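Local coordinates for uncharacterized protein (Thermus thermophilus HB8, PDB 6SCE), which acts as a DNA nuclease of Type III CRISPR defence that is activated by cyclic oligoadenylate, probably sensed through its CARF domain, at residues V364-L369 with A393-A398. Numbering follows the deposited sequence.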
ATOM      1  N   VAL A 364      10.741  11.252 -24.561  1.00 34.40           N
ATOM      2  CA  VAL A 364      11.870  10.929 -23.714  1.00 35.65           C
ATOM      3  C   VAL A 364      12.391   9.550 -24.129  1.00 36.34           C
ATOM      4  O   VAL A 364      13.586   9.348 -24.332  1.00 38.11           O
ATOM      5  CB  VAL A 364      11.456  10.961 -22.216  1.00 34.00           C
ATOM      6  CG1 VAL A 364      12.527  10.373 -21.314  1.00 32.93           C
ATOM      7  CG2 VAL A 364      11.069  12.360 -21.798  1.00 33.94           C
ATOM      8  N   VAL A 365      11.476   8.601 -24.282  1.00 33.24           N
ATOM      9  CA  VAL A 365      11.831   7.278 -24.748  1.00 33.86           C
ATOM     10  C   VAL A 365      12.536   7.343 -26.115  1.00 37.18           C
ATOM     11  O   VAL A 365      13.589   6.737 -26.310  1.00 36.45           O
ATOM     12  CB  VAL A 365      10.577   6.394 -24.852  1.00 33.53           C
ATOM     13  CG1 VAL A 365      10.866   5.065 -25.535  1.00 35.15           C
ATOM     14  CG2 VAL A 365      10.005   6.161 -23.466  1.00 33.27           C
ATOM     15  N   GLU A 366      11.944   8.070 -27.041  1.00 40.03           N
ATOM     16  CA  GLU A 366      12.461   8.112 -28.407  1.00 45.95           C
ATOM     17  C   GLU A 366      13.859   8.726 -28.443  1.00 44.44           C
ATOM     18  O   GLU A 366      14.749   8.173 -29.079  1.00 41.89           O
ATOM     19  CB  GLU A 366      11.477   8.807 -29.357  1.00 47.16           C
ATOM     20  CG  GLU A 366      10.361   7.845 -29.771  1.00 55.89           C
ATOM     21  CD  GLU A 366       9.127   8.510 -30.362  1.00 59.19           C
ATOM     22  OE1 GLU A 366       9.202   9.686 -30.773  1.00 59.26           O
ATOM     23  OE2 GLU A 366       8.074   7.835 -30.406  1.00 63.15           O
ATOM     24  N   GLU A 367      14.053   9.823 -27.720  1.00 42.59           N
ATOM     25  CA  GLU A 367      15.375  10.432 -27.603  1.00 41.70           C
ATOM     26  C   GLU A 367      16.364   9.485 -26.929  1.00 44.32           C
ATOM     27  O   GLU A 367      17.488   9.323 -27.397  1.00 44.16           O
ATOM     28  CB  GLU A 367      15.281  11.777 -26.887  1.00 40.81           C
ATOM     29  CG  GLU A 367      16.604  12.491 -26.661  1.00 45.00           C
ATOM     30  CD  GLU A 367      17.262  13.006 -27.938  1.00 46.55           C
ATOM     31  OE1 GLU A 367      16.651  12.949 -29.012  1.00 47.49           O
ATOM     32  OE2 GLU A 367      18.415  13.467 -27.846  1.00 50.83           O
ATOM     33  N   ALA A 368      15.948   8.817 -25.855  1.00 41.42           N
ATOM     34  CA  ALA A 368      16.826   7.880 -25.179  1.00 41.38           C
ATOM     35  C   ALA A 368      17.296   6.758 -26.089  1.00 42.51           C
ATOM     36  O   ALA A 368      18.488   6.392 -26.068  1.00 46.19           O
ATOM     37  CB  ALA A 368      16.146   7.296 -23.955  1.00 42.16           C
ATOM     38  N   LEU A 369      16.381   6.212 -26.882  1.00 43.47           N
ATOM     39  CA  LEU A 369      16.699   5.095 -27.761  1.00 47.37           C
ATOM     40  C   LEU A 369      17.578   5.539 -28.933  1.00 49.22           C
ATOM     41  O   LEU A 369      18.399   4.772 -29.429  1.00 53.30           O
ATOM     42  CB  LEU A 369      15.418   4.422 -28.275  1.00 47.83           C
ATOM     43  CG  LEU A 369      14.617   3.675 -27.191  1.00 47.84           C
ATOM     44  CD1 LEU A 369      13.335   3.132 -27.806  1.00 47.59           C
ATOM     45  CD2 LEU A 369      15.423   2.568 -26.507  1.00 48.68           C
ATOM     46  N   ALA A 393       3.917   4.554 -24.130  1.00 28.04           N
ATOM     47  CA  ALA A 393       5.031   5.437 -24.477  1.00 29.99           C
ATOM     48  C   ALA A 393       6.256   4.675 -24.945  1.00 32.33           C
ATOM     49  O   ALA A 393       7.150   5.256 -25.547  1.00 31.56           O
ATOM     50  CB  ALA A 393       5.419   6.287 -23.290  1.00 30.06           C
ATOM     51  N   LEU A 394       6.333   3.387 -24.613  1.00 30.12           N
ATOM     52  CA  LEU A 394       7.528   2.616 -24.887  1.00 30.99           C
ATOM     53  C   LEU A 394       7.643   2.303 -26.379  1.00 34.55           C
ATOM     54  O   LEU A 394       6.670   2.390 -27.110  1.00 35.51           O
ATOM     55  CB  LEU A 394       7.559   1.336 -24.081  1.00 28.80           C
ATOM     56  CG  LEU A 394       7.461   1.608 -22.567  1.00 28.47           C
ATOM     57  CD1 LEU A 394       7.588   0.280 -21.853  1.00 29.54           C
ATOM     58  CD2 LEU A 394       8.474   2.613 -22.012  1.00 29.28           C
ATOM     59  N   ARG A 395       8.864   2.009 -26.802  1.00 36.82           N
ATOM     60  CA  ARG A 395       9.142   1.556 -28.157  1.00 42.56           C
ATOM     61  C   ARG A 395      10.144   0.421 -28.054  1.00 42.11           C
ATOM     62  O   ARG A 395      10.815   0.270 -27.022  1.00 38.49           O
ATOM     63  CB  ARG A 395       9.764   2.687 -29.004  1.00 46.32           C
ATOM     64  CG  ARG A 395       8.930   3.955 -29.101  1.00 50.80           C
ATOM     65  CD  ARG A 395       7.668   3.796 -29.928  1.00 52.59           C
ATOM     66  NE  ARG A 395       6.954   5.083 -30.020  1.00 59.51           N
ATOM     67  CZ  ARG A 395       5.951   5.497 -29.227  1.00 60.78           C
ATOM     68  NH1 ARG A 395       5.460   4.739 -28.247  1.00 59.16           N
ATOM     69  NH2 ARG A 395       5.414   6.692 -29.433  1.00 61.11           N
ATOM     70  N   ASP A 396      10.248  -0.364 -29.125  1.00 43.04           N
ATOM     71  CA  ASP A 396      11.202  -1.480 -29.184  1.00 45.03           C
ATOM     72  C   ASP A 396      12.573  -1.025 -28.676  1.00 40.52           C
ATOM     73  O   ASP A 396      13.064   0.022 -29.079  1.00 40.71           O
ATOM     74  CB  ASP A 396      11.327  -2.021 -30.624  1.00 49.31           C
ATOM     75  CG  ASP A 396      10.073  -2.725 -31.110  1.00 56.19           C
ATOM     76  OD1 ASP A 396       9.181  -3.061 -30.293  1.00 65.51           O
ATOM     77  OD2 ASP A 396       9.982  -2.967 -32.334  1.00 63.64           O
ATOM     78  N   GLY A 397      13.158  -1.790 -27.759  1.00 37.56           N
ATOM     79  CA  GLY A 397      14.409  -1.413 -27.100  1.00 40.03           C
ATOM     80  C   GLY A 397      14.241  -1.020 -25.635  1.00 37.96           C
ATOM     81  O   GLY A 397      15.151  -1.206 -24.838  1.00 36.53           O
ATOM     82  N   ALA A 398      13.079  -0.475 -25.277  1.00 36.71           N
ATOM     83  CA  ALA A 398      12.797  -0.156 -23.875  1.00 35.21           C
ATOM     84  C   ALA A 398      12.758  -1.431 -23.036  1.00 34.59           C
ATOM     85  O   ALA A 398      12.456  -2.533 -23.519  1.00 36.70           O
ATOM     86  CB  ALA A 398      11.494   0.638 -23.735  1.00 33.70           C
TER
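Glu366 and Arg395 form a salt bridge at the edge of this contact. OE2 of Glu366 takes both Arg395 NE, at 3.0 Å, and Arg395 NH2, at 3.1 Å. Both hydrogen bonds are weak, because the N-H groups point well off the oxygen. The carboxylate and guanidinium planes stand 57° apart. A bend at chi2 (-70°) folds the arginine back, and its NH1 also donates to its neighbour's carbonyl, Leu394 O, at 2.9 Å. NH1 has a second acceptor in Leu392 O. The loop 393-398 leads into strand 399-404, next to and parallel with strand 375-378, in a mixed sheet whose parallel part is Rossmann-like. Helix 354-370 packs on the same sheet, with Val365 against Leu295. Val365 is buried deeper. It sets CG2 3.6 Å from Ala393 O and reaches Leu394 CD2, while its CG1 lies 3.9 Å from Arg395 N, a buried amide without a partner. With only an alanine here, both methyl groups would go and a gap would probably open beside Leu394 CD2 and the Arg395 backbone. Leu369 CD1 sits 3.8 Å from Arg395 CB, and its CD2 meets the type II beta turn from Arg395 to Ala398 at Gly397 C, 3.9 Å away.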